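Local coordinates for variant surface glycoprotein MITat 1.13 (Trypanosoma brucei, PDB 6Z8H) that probably forms a dense coat on the parasite surface, whose replacement by antigenically distinct variants lets the trypanosome evade the host immune response, at residues 46-51 and 270-275; 183-188 and 263-268. All blocks are in the same frame, centred on the assembly; numbering follows the deposited sequence.

Contact 1 (46-51 and 270-275); sequences DLYTSK and AIRSAG
The ring of Y48 and the guanidinium group of R272 are the two flat groups that meet here, and each is approached at its edge. CG of R272 lies in the plane of the phenol ring at its rim, 3.8 Å from CE2 of Y48, while the hydroxyl of Y48 lies at the guanidinium edge, in that plane. The two planes are inclined by 40°, so the groups are not stacked. The setting is the elongated helical bundle of the A-type variant surface glycoprotein N-terminal domain, in which the short helix 260-273 packs against the long helix 34-75.

In this example Y48 serves an apolar and a polar neighbour at once. Beside its ring, on an oblique approach, sits I271: CG2 comes within 3.7 Å of CD2 of Y48, and CD1 is 3.8 Å from the same carbon. In Y48, CG is anti to the carbonyl carbon (chi1 -56°), which directs the ring toward helix 260-273. At the far end, NH1 of R272 donates to OH of Y48 over 2.8 Å in a fairly straight bond. The R272 chain bends at chi3 (-57°), which turns the guanidinium back toward the phenol; its CD also lies 3.4 Å from OH of Y48. The tyrosine oxygen is gripped a second time by E182, and the guanidinium has a further acidic partner in E183.

I271 also packs on L108 and A112 of helix 78-129, which extends its apolar surface to a third helix. Helix 260-273 ends just beyond in a Schellman motif: G275 takes up positive phi, and its N bonds back to O of R272 at 2.9 Å.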
loop_
_atom_site.group_PDB
_atom_site.type_symbol
_atom_site.label_atom_id
_atom_site.label_comp_id
_atom_site.label_asym_id
_atom_site.label_seq_id
_atom_site.Cartn_x
_atom_site.Cartn_y
_atom_site.Cartn_z
ATOM N N ASP A 46 -9.359 3.588 5.166
ATOM C CA ASP A 46 -9.604 2.307 5.812
ATOM C C ASP A 46 -10.899 1.655 5.336
ATOM O O ASP A 46 -10.978 0.414 5.284
ATOM C CB ASP A 46 -9.628 2.468 7.332
ATOM C CG ASP A 46 -9.576 1.128 8.055
ATOM O OD1 ASP A 46 -8.490 0.506 8.089
ATOM O OD2 ASP A 46 -10.634 0.667 8.552
ATOM N N LEU A 47 -11.899 2.441 4.914
ATOM C CA LEU A 47 -13.114 1.829 4.370
ATOM C C LEU A 47 -12.784 0.947 3.164
ATOM O O LEU A 47 -13.355 -0.146 2.981
ATOM C CB LEU A 47 -14.101 2.894 3.909
ATOM C CG LEU A 47 -14.553 3.919 4.943
ATOM C CD1 LEU A 47 -15.455 4.931 4.264
ATOM C CD2 LEU A 47 -15.239 3.244 6.096
ATOM N N TYR A 48 -11.901 1.439 2.297
ATOM C CA TYR A 48 -11.550 0.728 1.078
ATOM C C TYR A 48 -10.522 -0.353 1.345
ATOM O O TYR A 48 -10.626 -1.450 0.787
ATOM C CB TYR A 48 -11.036 1.707 0.017
ATOM C CG TYR A 48 -12.000 2.822 -0.316
ATOM C CD1 TYR A 48 -12.002 3.996 0.424
ATOM C CD2 TYR A 48 -12.882 2.727 -1.379
ATOM C CE1 TYR A 48 -12.857 5.016 0.127
ATOM C CE2 TYR A 48 -13.768 3.747 -1.671
ATOM C CZ TYR A 48 -13.744 4.902 -0.911
ATOM O OH TYR A 48 -14.599 5.962 -1.183
ATOM N N THR A 49 -9.504 -0.083 2.158
ATOM C CA THR A 49 -8.495 -1.122 2.370
ATOM C C THR A 49 -9.023 -2.265 3.226
ATOM O O THR A 49 -8.609 -3.418 3.037
ATOM C CB THR A 49 -7.226 -0.538 2.993
ATOM O OG1 THR A 49 -7.546 0.071 4.253
ATOM C CG2 THR A 49 -6.618 0.508 2.077
ATOM N N SER A 50 -9.977 -1.994 4.109
ATOM C CA SER A 50 -10.557 -3.053 4.918
ATOM C C SER A 50 -11.383 -3.981 4.050
ATOM O O SER A 50 -11.296 -5.203 4.191
ATOM C CB SER A 50 -11.445 -2.471 6.019
ATOM O OG SER A 50 -11.692 -3.449 7.022
ATOM N N LYS A 51 -12.159 -3.427 3.107
ATOM C CA LYS A 51 -12.910 -4.287 2.195
ATOM C C LYS A 51 -11.980 -5.048 1.256
ATOM O O LYS A 51 -12.242 -6.210 0.921
ATOM C CB LYS A 51 -13.891 -3.450 1.385
ATOM C CG LYS A 51 -15.043 -2.857 2.209
ATOM C CD LYS A 51 -15.970 -3.909 2.844
ATOM C CE LYS A 51 -17.126 -3.266 3.608
ATOM N NZ LYS A 51 -17.932 -4.248 4.373
ATOM N N ALA A 270 -12.000 7.205 -7.662
ATOM C CA ALA A 270 -11.659 6.274 -8.740
ATOM C C ALA A 270 -12.013 4.835 -8.391
ATOM O O ALA A 270 -12.388 4.047 -9.273
ATOM C CB ALA A 270 -10.170 6.368 -9.073
ATOM N N ILE A 271 -11.890 4.470 -7.116
ATOM C CA ILE A 271 -12.249 3.126 -6.704
ATOM C C ILE A 271 -13.746 2.935 -6.861
ATOM O O ILE A 271 -14.208 1.936 -7.420
ATOM C CB ILE A 271 -11.800 2.845 -5.261
ATOM C CG1 ILE A 271 -10.286 2.953 -5.107
ATOM C CG2 ILE A 271 -12.282 1.445 -4.825
ATOM C CD1 ILE A 271 -9.836 2.878 -3.665
ATOM N N ARG A 272 -14.529 3.908 -6.396
ATOM C CA ARG A 272 -15.983 3.815 -6.490
ATOM C C ARG A 272 -16.445 3.821 -7.943
ATOM O O ARG A 272 -17.333 3.050 -8.324
ATOM C CB ARG A 272 -16.619 4.970 -5.708
ATOM C CG ARG A 272 -16.152 5.056 -4.266
ATOM C CD ARG A 272 -17.087 5.923 -3.428
ATOM N NE ARG A 272 -17.192 7.255 -3.995
ATOM C CZ ARG A 272 -16.380 8.264 -3.699
ATOM N NH1 ARG A 272 -15.380 8.109 -2.838
ATOM N NH2 ARG A 272 -16.561 9.437 -4.287
ATOM N N SER A 273 -15.822 4.643 -8.783
ATOM C CA SER A 273 -16.259 4.735 -10.174
ATOM C C SER A 273 -16.034 3.426 -10.912
ATOM O O SER A 273 -16.803 3.080 -11.819
ATOM C CB SER A 273 -15.507 5.858 -10.885
ATOM O OG SER A 273 -15.910 7.114 -10.377
ATOM N N ALA A 274 -15.009 2.677 -10.525
ATOM C CA ALA A 274 -14.732 1.379 -11.129
ATOM C C ALA A 274 -15.582 0.259 -10.538
ATOM O O ALA A 274 -15.514 -0.880 -11.008
ATOM C CB ALA A 274 -13.247 1.049 -10.962
ATOM N N GLY A 275 -16.393 0.559 -9.534
ATOM C CA GLY A 275 -17.124 -0.471 -8.825
ATOM C C GLY A 275 -16.250 -1.445 -8.083
ATOM O O GLY A 275 -16.610 -2.628 -7.968
#

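Contact 2 (183-188 and 263-268)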
loop_
_atom_site.group_PDB
_atom_site.type_symbol
_atom_site.label_atom_id
_atom_site.label_comp_id
_atom_site.label_asym_id
_atom_site.label_seq_id
_atom_site.Cartn_x
_atom_site.Cartn_y
_atom_site.Cartn_z
ATOM N N GLU A 183 -20.154 9.443 -1.545
ATOM C CA GLU A 183 -20.492 10.204 -2.745
ATOM C C GLU A 183 -20.636 11.694 -2.454
ATOM O O GLU A 183 -20.469 12.514 -3.364
ATOM C CB GLU A 183 -21.773 9.680 -3.402
ATOM C CG GLU A 183 -21.514 8.716 -4.562
ATOM C CD GLU A 183 -20.344 9.145 -5.450
ATOM O OE1 GLU A 183 -20.461 10.187 -6.134
ATOM O OE2 GLU A 183 -19.289 8.467 -5.409
ATOM N N ASN A 184 -20.959 12.070 -1.216
ATOM C CA ASN A 184 -21.147 13.473 -0.863
ATOM C C ASN A 184 -20.126 13.986 0.148
ATOM O O ASN A 184 -20.282 15.099 0.666
ATOM C CB ASN A 184 -22.571 13.719 -0.363
ATOM C CG ASN A 184 -23.548 13.950 -1.499
ATOM O OD1 ASN A 184 -23.163 14.427 -2.569
ATOM N ND2 ASN A 184 -24.809 13.618 -1.275
ATOM N N GLU A 185 -19.077 13.231 0.410
ATOM C CA GLU A 185 -18.058 13.680 1.340
ATOM C C GLU A 185 -17.261 14.819 0.709
ATOM O O GLU A 185 -16.875 14.736 -0.462
ATOM C CB GLU A 185 -17.144 12.496 1.680
ATOM C CG GLU A 185 -16.079 12.824 2.727
ATOM C CD GLU A 185 -16.672 13.145 4.094
ATOM O OE1 GLU A 185 -17.763 12.626 4.398
ATOM O OE2 GLU A 185 -16.030 13.896 4.859
ATOM N N PRO A 186 -17.040 15.915 1.421
ATOM C CA PRO A 186 -16.270 17.021 0.847
ATOM C C PRO A 186 -14.783 16.706 0.805
ATOM O O PRO A 186 -14.272 15.843 1.524
ATOM C CB PRO A 186 -16.553 18.191 1.798
ATOM C CG PRO A 186 -16.889 17.508 3.115
ATOM C CD PRO A 186 -17.602 16.239 2.742
ATOM N N GLU A 187 -14.084 17.481 -0.022
ATOM C CA GLU A 187 -12.643 17.371 -0.111
ATOM C C GLU A 187 -12.006 17.675 1.244
ATOM O O GLU A 187 -12.505 18.517 2.009
ATOM C CB GLU A 187 -12.097 18.382 -1.122
ATOM C CG GLU A 187 -12.009 17.853 -2.533
ATOM C CD GLU A 187 -12.198 18.929 -3.578
ATOM O OE1 GLU A 187 -13.269 18.946 -4.223
ATOM O OE2 GLU A 187 -11.277 19.756 -3.748
ATOM N N PRO A 188 -10.883 17.027 1.556
ATOM C CA PRO A 188 -10.118 17.405 2.751
ATOM C C PRO A 188 -9.662 18.854 2.646
ATOM O O PRO A 188 -9.335 19.339 1.559
ATOM C CB PRO A 188 -8.924 16.439 2.732
ATOM C CG PRO A 188 -9.376 15.287 1.874
ATOM C CD PRO A 188 -10.233 15.932 0.819
ATOM N N VAL A 263 -6.105 15.335 -4.941
ATOM C CA VAL A 263 -5.732 14.135 -5.685
ATOM C C VAL A 263 -6.005 12.879 -4.871
ATOM O O VAL A 263 -6.401 11.848 -5.427
ATOM C CB VAL A 263 -4.256 14.262 -6.101
ATOM C CG1 VAL A 263 -3.677 12.976 -6.516
ATOM C CG2 VAL A 263 -4.104 15.307 -7.212
ATOM N N ALA A 264 -5.797 12.935 -3.554
ATOM C CA ALA A 264 -6.149 11.816 -2.686
ATOM C C ALA A 264 -7.651 11.551 -2.710
ATOM O O ALA A 264 -8.091 10.402 -2.874
ATOM C CB ALA A 264 -5.650 12.102 -1.270
ATOM N N HIS A 265 -8.452 12.612 -2.567
ATOM C CA HIS A 265 -9.904 12.497 -2.667
ATOM C C HIS A 265 -10.302 11.865 -3.993
ATOM O O HIS A 265 -11.171 10.991 -4.040
ATOM C CB HIS A 265 -10.499 13.897 -2.556
ATOM C CG HIS A 265 -11.964 13.961 -2.234
ATOM N ND1 HIS A 265 -12.489 13.505 -1.046
ATOM C CD2 HIS A 265 -12.988 14.558 -2.885
ATOM C CE1 HIS A 265 -13.779 13.787 -0.995
ATOM N NE2 HIS A 265 -14.101 14.451 -2.088
ATOM N N GLU A 266 -9.737 12.313 -5.093
ATOM C CA GLU A 266 -10.058 11.804 -6.441
ATOM C C GLU A 266 -9.662 10.323 -6.541
ATOM O O GLU A 266 -10.341 9.618 -7.297
ATOM C CB GLU A 266 -9.381 12.619 -7.528
ATOM C CG GLU A 266 -9.716 12.157 -8.934
ATOM C CD GLU A 266 -11.194 11.897 -9.204
ATOM O OE1 GLU A 266 -11.559 10.710 -9.517
ATOM O OE2 GLU A 266 -11.993 12.876 -9.082
ATOM N N ALA A 267 -8.634 9.868 -5.830
ATOM C CA ALA A 267 -8.221 8.469 -5.923
ATOM C C ALA A 267 -9.220 7.562 -5.226
ATOM O O ALA A 267 -9.482 6.444 -5.695
ATOM C CB ALA A 267 -6.840 8.283 -5.305
ATOM N N LEU A 268 -9.831 8.033 -4.143
ATOM C CA LEU A 268 -10.931 7.289 -3.541
ATOM C C LEU A 268 -12.129 7.218 -4.485
ATOM O O LEU A 268 -12.722 6.146 -4.669
ATOM C CB LEU A 268 -11.324 7.937 -2.214
ATOM C CG LEU A 268 -10.215 7.957 -1.153
ATOM C CD1 LEU A 268 -10.726 8.594 0.120
ATOM C CD2 LEU A 268 -9.702 6.524 -0.899
#
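H265 carries this contact almost alone, its imidazole reaching out from helix 260-273 to be cradled by the extended backbone of 185-188. Here a segment without regular structure is fitted to a helix largely through one flat side chain.

The first interaction is CH-pi. CA of E187 sits over the middle of one face of the H265 ring, 3.8 Å from its centroid and 7° off the normal. N of E187 lies over that same face, and CG of E187 approaches the ring carbon CD2 of H265 at 3.5 Å. The imidazole gets there because its CG is anti to the backbone N (chi1 -163°).

Polar atoms come next. The carbonyl O of E185 lies in the ring plane at the edge, 3.2 Å from NE2 of H265, and O of P186 comes obliquely to within 3.3 Å of CE1 of H265. On the other ring nitrogen, ND1 is hydrogen-bonded to R44, which would fix the rotation of the imidazole. The carboxylate of E185 leads away from H265 to a salt bridge with R40.

Van der Waals packing completes the set: CD of P188 lies 3.8 Å from ND1 of H265, again at a slant, and 4.0 Å from its CB.

The loop that joins strand 152-155 to strand 194-202 is thus laid over helices in several places. P188 touches L41 of helix 34-75, Y123 of helix 78-129 and A261 of helix 260-273, while A264 and L268 turn to I116 of helix 78-129.

How the contacts relate
Both contacts draw on helix 260-273, contact 2 on its middle and contact 1 on its C-terminal end, and their centres are about 12 Å apart. They also touch directly. A salt bridge from NE of R272 to OE2 of E183, 2.8 Å long, ties the helix end of contact 1 to the loop of contact 2, and CE1 of Y48 packs against CD2 of L268 at 3.6 Å. Along the sequence, 183-188 and 263-268 both fall between the two segments of contact 1. Contact 2 lies nearer the sugars: V263 touches an attached N-acetylglucosamine, and the side chain of H265 is about 11 Å from one.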